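PDB 5G4I: phospholyase from Arthrobacter aurescens, which catalyses PLP-dependent elimination of phosphate from phosphoethanolamine, giving acetaldehyde, ammonia and phosphate, although it belongs to the class III transaminase family. Local coordinates for residues A[57-62]-A[67-72]; A[220-225]-A[366-371]; A[255-258]-A[264-267]. All coordinates share one frame; numbering follows the deposited sequence. Where two conformers were deposited one is given.

Interaction 1 (A[57-62]-A[67-72]); sequences YLDGYN and VGHANP. With PO4 (phosphate ion), chain D.
Asp59 and His69 are joined by a buried carboxylate-imidazole hydrogen bond that bridges the end of strand 56-59 and the loop leading into helix 72-82. His69 NE2 donates to Asp59 OD2 over 2.8 Å, with an N-H...O angle of 158°. The acceptor uses its anti lone pair, directed away from OD1, while the oxygen lies at the edge of the imidazole, close to its plane. Carboxylate and ring are nearly coplanar, 20° apart. With CG anti to the backbone N (chi1 -168°), the Asp59 carboxylate also faces the chain that follows it. There OD1 takes the backbone N of Tyr61 and that of Asn62, each at 2.9 Å, forming an Asx turn continued one residue further. Tyr61 N comes nearly along the C-O bond of OD1. Asn62 ND2 adds a fourth donor, reaching Asp59 OD2 at 3.1 Å; both Asn62 donors come from the syn side but tilted out of the carboxylate plane. Four N-H groups thus hold the carboxylate and fix its rotation, and together they would probably favour its charged form. The same turn presents Tyr61, whose OH bonds a phosphate ion, probably from the crystallisation liquor, at a very short and therefore doubtful distance. Arg414 and Gln254 of the same chain and Arg90 of the second subunit also bond the ion, consistent with a place for the phosphate of a substrate. His69 also meets Leu87 of the second subunit, and Asn62 bonds His88 and Tyr91 of the second subunit, placing the contact at the dimer interface. Strand 48-51 packs against the pair through Leu49, which both Asp59 and His69 touch, while a type II turn from Gly68 to Asn71 leads into helix 72-82, N-capped by Asn71 OD1 at Val74 N.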
ATOM      1  N   TYR A  57     -20.030  23.482  -2.712  1.00 14.55           N
ATOM      2  CA  TYR A  57     -19.511  23.286  -4.039  1.00 13.82           C
ATOM      3  C   TYR A  57     -20.083  21.971  -4.682  1.00 12.42           C
ATOM      4  O   TYR A  57     -20.295  20.974  -3.951  1.00 13.84           O
ATOM      5  CB  TYR A  57     -17.960  23.134  -4.060  1.00 14.17           C
ATOM      6  CG  TYR A  57     -17.173  24.248  -3.391  1.00 13.20           C
ATOM      7  CD1 TYR A  57     -17.074  24.272  -2.013  1.00 15.05           C
ATOM      8  CD2 TYR A  57     -16.593  25.214  -4.120  1.00 15.17           C
ATOM      9  CE1 TYR A  57     -16.373  25.291  -1.364  1.00 15.78           C
ATOM     10  CE2 TYR A  57     -15.815  26.232  -3.506  1.00 15.62           C
ATOM     11  CZ  TYR A  57     -15.832  26.288  -2.137  1.00 16.65           C
ATOM     12  OH  TYR A  57     -15.090  27.290  -1.517  1.00 18.34           O
ATOM     13  N   LEU A  58     -20.234  22.049  -5.993  1.00 12.63           N
ATOM     14  CA  LEU A  58     -20.527  20.873  -6.845  1.00 12.15           C
ATOM     15  C   LEU A  58     -19.166  20.218  -7.179  1.00 11.35           C
ATOM     16  O   LEU A  58     -18.282  20.846  -7.712  1.00 12.67           O
ATOM     17  CB  LEU A  58     -21.258  21.288  -8.121  1.00 12.47           C
ATOM     18  CG  LEU A  58     -21.595  20.139  -9.120  1.00 13.24           C
ATOM     19  CD1 LEU A  58     -22.451  19.087  -8.514  1.00 12.87           C
ATOM     20  CD2 LEU A  58     -22.233  20.715 -10.396  1.00 14.46           C
ATOM     21  N   ASP A  59     -19.039  18.887  -6.848  1.00 11.35           N
ATOM     22  CA  ASP A  59     -17.827  18.115  -7.148  1.00 11.48           C
ATOM     23  C   ASP A  59     -17.775  17.654  -8.591  1.00 10.93           C
ATOM     24  O   ASP A  59     -18.491  16.692  -8.927  1.00 12.67           O
ATOM     25  CB  ASP A  59     -17.716  16.922  -6.169  1.00 11.26           C
ATOM     26  CG  ASP A  59     -16.350  16.219  -6.202  1.00 12.04           C
ATOM     27  OD1 ASP A  59     -15.587  16.446  -7.172  1.00 11.92           O
ATOM     28  OD2 ASP A  59     -16.118  15.468  -5.223  1.00 12.26           O
ATOM     29  N   GLY A  60     -17.014  18.337  -9.457  1.00 11.89           N
ATOM     30  CA  GLY A  60     -16.714  17.865 -10.823  1.00 10.80           C
ATOM     31  C   GLY A  60     -15.377  17.200 -11.072  1.00 12.48           C
ATOM     32  O   GLY A  60     -14.887  17.154 -12.220  1.00 13.79           O
ATOM     33  N   TYR A  61     -14.790  16.704  -9.952  1.00 11.26           N
ATOM     34  CA  TYR A  61     -13.393  16.237  -9.978  1.00 12.59           C
ATOM     35  C   TYR A  61     -13.081  14.885  -9.358  1.00 12.72           C
ATOM     36  O   TYR A  61     -12.208  14.164  -9.861  1.00 13.84           O
ATOM     37  CB  TYR A  61     -12.441  17.359  -9.334  1.00 14.25           C
ATOM     38  CG  TYR A  61     -10.989  16.917  -9.162  1.00 17.07           C
ATOM     39  CD1 TYR A  61     -10.208  16.747 -10.233  1.00 22.22           C
ATOM     40  CD2 TYR A  61     -10.585  16.434  -7.940  1.00 22.10           C
ATOM     41  CE1 TYR A  61      -8.926  16.195 -10.078  1.00 20.28           C
ATOM     42  CE2 TYR A  61      -9.334  15.868  -7.785  1.00 25.96           C
ATOM     43  CZ  TYR A  61      -8.566  15.824  -8.865  1.00 20.97           C
ATOM     44  OH  TYR A  61      -7.315  15.219  -8.645  1.00 37.40           O
ATOM     45  N   ASN A  62     -13.654  14.577  -8.191  1.00 10.77           N
ATOM     46  CA  ASN A  62     -13.158  13.433  -7.384  1.00 11.46           C
ATOM     47  C   ASN A  62     -13.724  12.089  -7.816  1.00 10.72           C
ATOM     48  O   ASN A  62     -14.932  11.874  -7.772  1.00 12.37           O
ATOM     49  CB  ASN A  62     -13.410  13.661  -5.892  1.00 11.88           C
ATOM     50  CG  ASN A  62     -12.482  14.771  -5.350  1.00 15.72           C
ATOM     51  OD1 ASN A  62     -11.254  14.601  -5.258  1.00 15.99           O
ATOM     52  ND2 ASN A  62     -13.060  15.991  -5.211  1.00 15.32           N
ATOM     53  N   VAL A  67     -19.265   6.266  -5.341  1.00  8.98           N
ATOM     54  CA  VAL A  67     -20.704   6.227  -5.080  1.00  9.60           C
ATOM     55  C   VAL A  67     -21.235   7.391  -4.228  1.00 10.56           C
ATOM     56  O   VAL A  67     -22.303   7.283  -3.594  1.00 11.11           O
ATOM     57  CB  VAL A  67     -21.180   4.838  -4.584  1.00 10.00           C
ATOM     58  CG1 VAL A  67     -20.953   3.782  -5.717  1.00 10.08           C
ATOM     59  CG2 VAL A  67     -20.473   4.334  -3.328  1.00 10.36           C
ATOM     60  N   GLY A  68     -20.430   8.423  -4.159  1.00 10.91           N
ATOM     61  CA  GLY A  68     -20.806   9.677  -3.530  1.00 11.34           C
ATOM     62  C   GLY A  68     -20.224   9.880  -2.113  1.00 10.37           C
ATOM     63  O   GLY A  68     -19.936   8.896  -1.361  1.00 10.14           O
ATOM     64  N   HIS A  69     -19.978  11.139  -1.753  1.00 10.78           N
ATOM     65  CA  HIS A  69     -19.526  11.457  -0.403  1.00 11.24           C
ATOM     66  C   HIS A  69     -20.508  10.997   0.700  1.00 11.40           C
ATOM     67  O   HIS A  69     -21.741  11.169   0.560  1.00 11.91           O
ATOM     68  CB  HIS A  69     -19.329  12.995  -0.271  1.00 10.79           C
ATOM     69  CG  HIS A  69     -18.323  13.535  -1.218  1.00 11.29           C
ATOM     70  ND1 HIS A  69     -16.972  13.325  -1.068  1.00 12.02           N
ATOM     71  CD2 HIS A  69     -18.458  14.264  -2.368  1.00 10.88           C
ATOM     72  CE1 HIS A  69     -16.331  13.905  -2.075  1.00 11.42           C
ATOM     73  NE2 HIS A  69     -17.218  14.487  -2.875  1.00 11.77           N
ATOM     74  N   ALA A  70     -19.935  10.395   1.766  1.00 11.47           N
ATOM     75  CA  ALA A  70     -20.749   9.949   2.901  1.00 12.53           C
ATOM     76  C   ALA A  70     -21.840   8.915   2.618  1.00 12.73           C
ATOM     77  O   ALA A  70     -22.841   8.828   3.294  1.00 14.82           O
ATOM     78  CB  ALA A  70     -21.332  11.191   3.698  1.00 14.28           C
ATOM     79  N   ASN A  71     -21.602   8.115   1.549  1.00 10.95           N
ATOM     80  CA  ASN A  71     -22.562   7.124   1.163  1.00 11.72           C
ATOM     81  C   ASN A  71     -22.883   6.224   2.373  1.00 11.80           C
ATOM     82  O   ASN A  71     -21.979   5.555   2.967  1.00 12.42           O
ATOM     83  CB  ASN A  71     -22.032   6.254  -0.022  1.00 11.48           C
ATOM     84  CG  ASN A  71     -23.021   5.221  -0.482  1.00 12.84           C
ATOM     85  OD1 ASN A  71     -23.374   4.274   0.300  1.00 15.20           O
ATOM     86  ND2 ASN A  71     -23.491   5.354  -1.750  1.00 12.48           N
ATOM     87  N   PRO A  72     -24.178   6.149   2.755  1.00 12.94           N
ATOM     88  CA  PRO A  72     -24.474   5.421   3.989  1.00 14.08           C
ATOM     89  C   PRO A  72     -24.471   3.927   3.908  1.00 14.33           C
ATOM     90  O   PRO A  72     -24.229   3.250   4.950  1.00 13.35           O
ATOM     91  CB  PRO A  72     -25.856   5.990   4.424  1.00 17.87           C
ATOM     92  CG  PRO A  72     -26.475   6.476   3.138  1.00 20.07           C
ATOM     93  CD  PRO A  72     -25.322   6.955   2.261  1.00 15.93           C
TER
HETATM   94  P   PO4 D1442      -5.930  12.499  -9.512  1.00 28.35           P
HETATM   95  O1  PO4 D1442      -6.228  11.700 -10.640  1.00 29.41           O
HETATM   96  O2  PO4 D1442      -7.021  12.597  -8.449  1.00 33.92           O
HETATM   97  O3  PO4 D1442      -6.216  13.828 -10.202  1.00 43.89           O
HETATM   98  O4  PO4 D1442      -4.554  12.446  -8.901  1.00 36.71           O

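Interaction 2 (A[220-225]-A[366-371]); sequences LFSTEG and GLFFGI
Phe368 packs against Leu220 and Ser222 where a loop of the large, cofactor-binding domain meets the small-domain sheet of a fold type I PLP enzyme. Strand 368-373, which carries the phenylalanine, belongs to the mixed sheet that also holds strand 56-59. Leu220 and Ser222 lie in the loop after strand 214-217 of the central sheet, on which the cofactor site is built. The contact is small and buried, made by carbon atoms packing, without a hydrogen bond across it. Turned opposite its own amide nitrogen (chi1 -155°), the Phe368 ring reaches from the strand to the loop, and two groups meet it at different points. Leu220 CD1 comes to the near side of the ring, 3.5 Å from Phe368 CD2, and also lies 3.9 Å from Phe368 CB; one methyl of the leucine therefore lies against the root of the phenyl group. Ser222 sits farther out, its methylene rather than its hydroxyl making the closest approach. Both groups arrive obliquely to the ring plane. The serine hydroxyl is engaged with Asp218 OD2, while Asp218 OD1 accepts from Leu220 N, so a single carboxylate grips both loop residues that touch the ring. Ser222 opens a type I turn that ends at Gly225, closed by Gly225 N to Ser222 O at 3.0 Å. Phe368 and Ser222 also touch Gln254, a residue that binds the cofactor, and the Ser222 side chain lies about 6 Å from the bound pyridoxal phosphate. The phenylalanine is thus second-shell packing beside the site rather than a ligand of it. On the strand side, Phe368 rests on Lys412 of strand 410-413. At the far end of the ring Phe368 CZ stands 3.6 Å from Ser222 CB, with Ser222 OG slightly more distant at 4.1 Å.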
ATOM      1  N   LEU A 220      -7.684   5.496 -21.048  1.00  9.84           N
ATOM      2  CA  LEU A 220      -8.158   6.871 -21.327  1.00 11.55           C
ATOM      3  C   LEU A 220      -7.004   7.821 -21.732  1.00 11.20           C
ATOM      4  O   LEU A 220      -7.258   8.990 -22.213  1.00 11.86           O
ATOM      5  CB  LEU A 220      -8.922   7.480 -20.126  1.00 11.26           C
ATOM      6  CG  LEU A 220     -10.398   6.996 -20.064  1.00 11.86           C
ATOM      7  CD1 LEU A 220     -11.018   7.399 -18.708  1.00 13.43           C
ATOM      8  CD2 LEU A 220     -11.260   7.575 -21.210  1.00 12.68           C
ATOM      9  N   PHE A 221      -5.721   7.400 -21.482  1.00  9.92           N
ATOM     10  CA  PHE A 221      -4.565   8.304 -21.683  1.00 10.83           C
ATOM     11  C   PHE A 221      -4.872   9.687 -21.108  1.00 11.45           C
ATOM     12  O   PHE A 221      -4.653  10.729 -21.799  1.00 11.83           O
ATOM     13  CB  PHE A 221      -4.144   8.307 -23.166  1.00 11.18           C
ATOM     14  CG  PHE A 221      -3.629   6.923 -23.610  1.00  9.65           C
ATOM     15  CD1 PHE A 221      -2.304   6.547 -23.341  1.00 10.21           C
ATOM     16  CD2 PHE A 221      -4.481   6.006 -24.240  1.00  9.83           C
ATOM     17  CE1 PHE A 221      -1.870   5.268 -23.706  1.00 10.43           C
ATOM     18  CE2 PHE A 221      -4.014   4.762 -24.584  1.00 10.32           C
ATOM     19  CZ  PHE A 221      -2.715   4.384 -24.331  1.00  9.74           C
ATOM     20  N   SER A 222      -5.311   9.700 -19.847  1.00 12.21           N
ATOM     21  CA  SER A 222      -5.713  10.933 -19.184  1.00 12.29           C
ATOM     22  C   SER A 222      -4.596  11.878 -18.824  1.00 13.78           C
ATOM     23  O   SER A 222      -4.660  13.095 -19.190  1.00 14.95           O
ATOM     24  CB  SER A 222      -6.604  10.628 -17.989  1.00 15.99           C
ATOM     25  OG  SER A 222      -5.943   9.852 -17.024  1.00 16.04           O
ATOM     26  N   THR A 223      -3.515  11.438 -18.187  1.00 11.93           N
ATOM     27  CA  THR A 223      -2.372  12.288 -17.863  1.00 12.66           C
ATOM     28  C   THR A 223      -1.757  12.939 -19.139  1.00 13.92           C
ATOM     29  O   THR A 223      -1.207  14.049 -19.085  1.00 14.74           O
ATOM     30  CB  THR A 223      -1.315  11.460 -17.087  1.00 13.25           C
ATOM     31  OG1 THR A 223      -1.946  10.938 -15.922  1.00 16.97           O
ATOM     32  CG2 THR A 223      -0.075  12.252 -16.668  1.00 15.01           C
ATOM     33  N   GLU A 224      -1.785  12.154 -20.237  1.00 12.27           N
ATOM     34  CA  GLU A 224      -1.264  12.542 -21.543  1.00 13.04           C
ATOM     35  C   GLU A 224      -2.091  13.668 -22.237  1.00 14.79           C
ATOM     36  O   GLU A 224      -1.639  14.217 -23.274  1.00 16.53           O
ATOM     37  CB  GLU A 224      -1.342  11.322 -22.481  1.00 12.60           C
ATOM     38  CG  GLU A 224      -0.368  10.173 -22.170  1.00 11.49           C
ATOM     39  CD  GLU A 224      -0.866   9.189 -21.133  1.00 12.86           C
ATOM     40  OE1 GLU A 224      -1.957   9.387 -20.481  1.00 11.45           O
ATOM     41  OE2 GLU A 224      -0.175   8.157 -20.917  1.00 11.74           O
ATOM     42  N   GLY A 225      -3.246  14.018 -21.689  1.00 14.87           N
ATOM     43  CA  GLY A 225      -4.201  15.013 -22.272  1.00 14.87           C
ATOM     44  C   GLY A 225      -5.484  14.463 -22.824  1.00 15.34           C
ATOM     45  O   GLY A 225      -6.121  15.136 -23.689  1.00 15.66           O
ATOM     46  N   GLY A 366     -18.240   8.983 -21.400  1.00 16.44           N
ATOM     47  CA  GLY A 366     -18.863   8.614 -20.173  1.00 14.99           C
ATOM     48  C   GLY A 366     -18.753   9.779 -19.223  1.00 16.59           C
ATOM     49  O   GLY A 366     -19.116  10.922 -19.589  1.00 21.12           O
ATOM     50  N   LEU A 367     -18.269   9.557 -18.021  1.00 11.33           N
ATOM     51  CA  LEU A 367     -18.118  10.664 -17.024  1.00 10.99           C
ATOM     52  C   LEU A 367     -16.620  11.042 -16.827  1.00 11.58           C
ATOM     53  O   LEU A 367     -16.228  11.525 -15.748  1.00 11.80           O
ATOM     54  CB  LEU A 367     -18.865  10.405 -15.711  1.00 11.23           C
ATOM     55  CG  LEU A 367     -20.368  10.425 -15.807  1.00 12.15           C
ATOM     56  CD1 LEU A 367     -21.029  10.114 -14.512  1.00 11.70           C
ATOM     57  CD2 LEU A 367     -20.818  11.839 -16.269  1.00 14.06           C
ATOM     58  N   PHE A 368     -15.796  10.898 -17.866  1.00 11.90           N
ATOM     59  CA  PHE A 368     -14.413  11.450 -17.890  1.00 12.52           C
ATOM     60  C   PHE A 368     -14.304  12.265 -19.168  1.00 14.21           C
ATOM     61  O   PHE A 368     -14.110  11.743 -20.265  1.00 13.58           O
ATOM     62  CB  PHE A 368     -13.324  10.358 -17.766  1.00 12.58           C
ATOM     63  CG  PHE A 368     -12.026  10.826 -17.223  1.00 13.38           C
ATOM     64  CD1 PHE A 368     -11.496  12.107 -17.514  1.00 15.55           C
ATOM     65  CD2 PHE A 368     -11.279  10.024 -16.350  1.00 15.14           C
ATOM     66  CE1 PHE A 368     -10.226  12.514 -17.026  1.00 16.86           C
ATOM     67  CE2 PHE A 368     -10.055  10.462 -15.902  1.00 15.20           C
ATOM     68  CZ  PHE A 368      -9.545  11.722 -16.178  1.00 15.66           C
ATOM     69  N   PHE A 369     -14.455  13.594 -19.021  1.00 12.11           N
ATOM     70  CA  PHE A 369     -14.472  14.503 -20.220  0.50 13.46           C
ATOM     71  C   PHE A 369     -13.487  15.607 -20.036  1.00 13.10           C
ATOM     72  O   PHE A 369     -13.087  16.022 -18.937  1.00 14.37           O
ATOM     73  CB  PHE A 369     -15.887  15.110 -20.556  0.50 13.64           C
ATOM     74  CG  PHE A 369     -16.723  14.301 -21.536  0.50 13.03           C
ATOM     75  CD1 PHE A 369     -16.599  14.454 -22.912  0.50 14.67           C
ATOM     76  CD2 PHE A 369     -17.676  13.388 -21.049  0.50 13.66           C
ATOM     77  CE1 PHE A 369     -17.286  13.722 -23.763  0.50 11.62           C
ATOM     78  CE2 PHE A 369     -18.442  12.623 -21.964  0.50  9.01           C
ATOM     79  CZ  PHE A 369     -18.287  12.828 -23.238  0.50 12.61           C
ATOM     80  N   GLY A 370     -13.067  16.166 -21.173  1.00 14.02           N
ATOM     81  CA  GLY A 370     -12.203  17.340 -21.175  1.00 17.13           C
ATOM     82  C   GLY A 370     -12.295  18.140 -22.472  1.00 15.43           C
ATOM     83  O   GLY A 370     -12.838  17.714 -23.463  1.00 16.29           O
ATOM     84  N   ILE A 371     -11.732  19.344 -22.393  1.00 13.22           N
ATOM     85  CA  ILE A 371     -11.552  20.222 -23.596  1.00 14.95           C
ATOM     86  C   ILE A 371     -10.159  20.902 -23.502  1.00 14.78           C
ATOM     87  O   ILE A 371      -9.753  21.352 -22.433  1.00 15.92           O
ATOM     88  CB  ILE A 371     -12.684  21.314 -23.675  1.00 14.85           C
ATOM     89  CG1 ILE A 371     -12.934  22.034 -22.340  1.00 14.67           C
ATOM     90  CG2 ILE A 371     -13.946  20.669 -24.246  1.00 17.60           C
ATOM     91  CD1 ILE A 371     -13.829  23.298 -22.455  1.00 15.69           C
TER

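Interaction 3 (A[255-258]-A[264-267]); sequences SGFG and MWGY
Ser255 begins the contact by packing against Gly266: its OG lies 3.7 Å from Gly266 CA, a closeness possible because the glycine has no side chain. That hydroxyl is hydrogen-bonded to Glu252 OE1, which also accepts from Gly266 N, so one carboxylate oxygen ties both sides of the loop together. Gly256 follows with its backbone against the indole; Gly256 CA is 3.7 Å from Trp265 CE3, leaving no room for a side chain. At Phe257 the chain takes a left-handed conformation, and the side chain runs alongside the indole, pointing the same way. Trp265 CH2 approaches over one face of Phe257, displaced toward the rim and 3.8 Å from Phe257 CE1. The result is a T-shaped pair, with the tryptophan edge directed at the phenylalanine face and the planes 79° apart. Met264 completes this apolar group. Bent at chi2 (70°), its chain brings Met264 CE to 4.1 Å from Phe257 CD2, while its own CG lies over a face of the neighbouring indole. Gly258, again at positive phi, donates its N-H to Met264 O at 2.9 Å and 163°, the one hydrogen bond directly between the two segments. Around them, Trp265 stacks on Phe107 and bonds Lys106 O through NE1, while Phe257 and Met264 both pack on Leu326 of helix 316-331. The folded-back loop directly continues the cofactor-binding stretch containing Asp251, Val253 and Gln254, at the end of strand 247-251, as in class III aminotransferases of fold type I.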
ATOM      1  N   SER A 255      -9.822   4.585 -15.456  1.00 11.26           N
ATOM      2  CA  SER A 255     -10.837   4.251 -16.387  1.00 11.54           C
ATOM      3  C   SER A 255     -11.789   3.155 -15.926  1.00 10.81           C
ATOM      4  O   SER A 255     -12.732   2.843 -16.672  1.00 11.46           O
ATOM      5  CB  SER A 255     -10.228   3.836 -17.735  1.00 11.04           C
ATOM      6  OG  SER A 255      -9.345   2.725 -17.613  1.00 12.27           O
ATOM      7  N   GLY A 256     -11.536   2.529 -14.784  1.00 10.48           N
ATOM      8  CA  GLY A 256     -12.335   1.351 -14.349  1.00 10.15           C
ATOM      9  C   GLY A 256     -13.627   1.651 -13.649  1.00  9.73           C
ATOM     10  O   GLY A 256     -14.067   2.816 -13.474  1.00 11.21           O
ATOM     11  N   PHE A 257     -14.284   0.587 -13.203  1.00  9.51           N
ATOM     12  CA  PHE A 257     -15.537   0.676 -12.400  1.00  9.48           C
ATOM     13  C   PHE A 257     -16.626   1.448 -13.156  1.00  9.27           C
ATOM     14  O   PHE A 257     -17.504   2.129 -12.571  1.00 10.07           O
ATOM     15  CB  PHE A 257     -15.323   1.124 -10.975  1.00 10.59           C
ATOM     16  CG  PHE A 257     -14.532   0.107 -10.151  1.00 10.33           C
ATOM     17  CD1 PHE A 257     -13.093   0.024 -10.214  1.00  9.91           C
ATOM     18  CD2 PHE A 257     -15.203  -0.849  -9.383  1.00 10.82           C
ATOM     19  CE1 PHE A 257     -12.430  -1.008  -9.549  1.00 11.76           C
ATOM     20  CE2 PHE A 257     -14.520  -1.871  -8.725  1.00 11.55           C
ATOM     21  CZ  PHE A 257     -13.132  -1.939  -8.832  1.00 11.89           C
ATOM     22  N   GLY A 258     -16.661   1.331 -14.483  1.00  8.57           N
ATOM     23  CA  GLY A 258     -17.751   1.931 -15.296  1.00  9.81           C
ATOM     24  C   GLY A 258     -17.691   3.393 -15.545  1.00  8.80           C
ATOM     25  O   GLY A 258     -18.580   4.009 -16.219  1.00 10.39           O
ATOM     26  N   MET A 264     -17.364  -1.885 -18.258  1.00 10.14           N
ATOM     27  CA  MET A 264     -16.822  -1.812 -16.913  1.00  9.76           C
ATOM     28  C   MET A 264     -15.368  -1.320 -16.911  1.00 10.07           C
ATOM     29  O   MET A 264     -14.955  -0.511 -15.999  1.00  8.89           O
ATOM     30  CB  MET A 264     -16.942  -3.167 -16.195  1.00 11.87           C
ATOM     31  CG  MET A 264     -16.672  -3.041 -14.758  1.00 15.39           C
ATOM     32  SD  MET A 264     -18.007  -2.109 -13.783  1.00 16.24           S
ATOM     33  CE  MET A 264     -17.395  -2.788 -12.232  1.00 20.93           C
ATOM     34  N   TRP A 265     -14.575  -1.718 -17.919  1.00  9.40           N
ATOM     35  CA  TRP A 265     -13.114  -1.480 -17.945  1.00  9.00           C
ATOM     36  C   TRP A 265     -12.765  -0.718 -19.195  1.00  9.60           C
ATOM     37  O   TRP A 265     -13.295  -0.996 -20.299  1.00 10.08           O
ATOM     38  CB  TRP A 265     -12.346  -2.835 -17.901  1.00  9.44           C
ATOM     39  CG  TRP A 265     -12.823  -3.695 -16.700  1.00  9.19           C
ATOM     40  CD1 TRP A 265     -13.589  -4.826 -16.755  1.00  9.13           C
ATOM     41  CD2 TRP A 265     -12.772  -3.367 -15.315  1.00  9.38           C
ATOM     42  NE1 TRP A 265     -13.962  -5.267 -15.529  1.00 10.09           N
ATOM     43  CE2 TRP A 265     -13.481  -4.341 -14.608  1.00  9.23           C
ATOM     44  CE3 TRP A 265     -12.129  -2.312 -14.586  1.00 10.13           C
ATOM     45  CZ2 TRP A 265     -13.615  -4.315 -13.199  1.00 10.77           C
ATOM     46  CZ3 TRP A 265     -12.249  -2.316 -13.200  1.00  9.51           C
ATOM     47  CH2 TRP A 265     -12.996  -3.281 -12.522  1.00 10.64           C
ATOM     48  N   GLY A 266     -11.913   0.293 -19.056  1.00 10.28           N
ATOM     49  CA  GLY A 266     -11.426   1.045 -20.205  1.00 10.66           C
ATOM     50  C   GLY A 266     -10.769   0.248 -21.301  1.00  9.85           C
ATOM     51  O   GLY A 266     -10.877   0.682 -22.501  1.00 10.87           O
ATOM     52  N   TYR A 267     -10.094  -0.862 -20.980  1.00  9.81           N
ATOM     53  CA  TYR A 267      -9.430  -1.637 -22.095  1.00  9.55           C
ATOM     54  C   TYR A 267     -10.412  -2.093 -23.123  1.00  9.68           C
ATOM     55  O   TYR A 267     -10.051  -2.417 -24.262  1.00 10.71           O
ATOM     56  CB  TYR A 267      -8.561  -2.760 -21.575  1.00 10.56           C
ATOM     57  CG  TYR A 267      -9.303  -3.988 -21.007  1.00  9.71           C
ATOM     58  CD1 TYR A 267      -9.870  -4.967 -21.839  1.00 11.44           C
ATOM     59  CD2 TYR A 267      -9.449  -4.204 -19.600  1.00 10.14           C
ATOM     60  CE1 TYR A 267     -10.492  -6.079 -21.338  1.00 12.77           C
ATOM     61  CE2 TYR A 267     -10.128  -5.306 -19.132  1.00 11.96           C
ATOM     62  CZ  TYR A 267     -10.653  -6.220 -20.018  1.00 12.73           C
ATOM     63  OH  TYR A 267     -11.301  -7.395 -19.523  1.00 17.22           O
TER

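Overall arrangement
Going from the N terminus, interaction 1 comes first and closes a short loop between strand 56-59 and helix 72-82, at the dimer interface. It is complete before interaction 2 begins. Interaction 2 spans far more of the chain, bringing the loop after strand 214-217 to strand 368-373 and so joining the central sheet to the sheet that also contains 56-59. Interaction 3 falls entirely within that span, a tight local closure within the loop that connects strands 247-251 and 276-279. Interactions 2 and 3 touch, Leu220 CD1 lying 3.8 Å from Ser255 CB, whereas interaction 1 stays apart, its centre about 19 Å from each of the others.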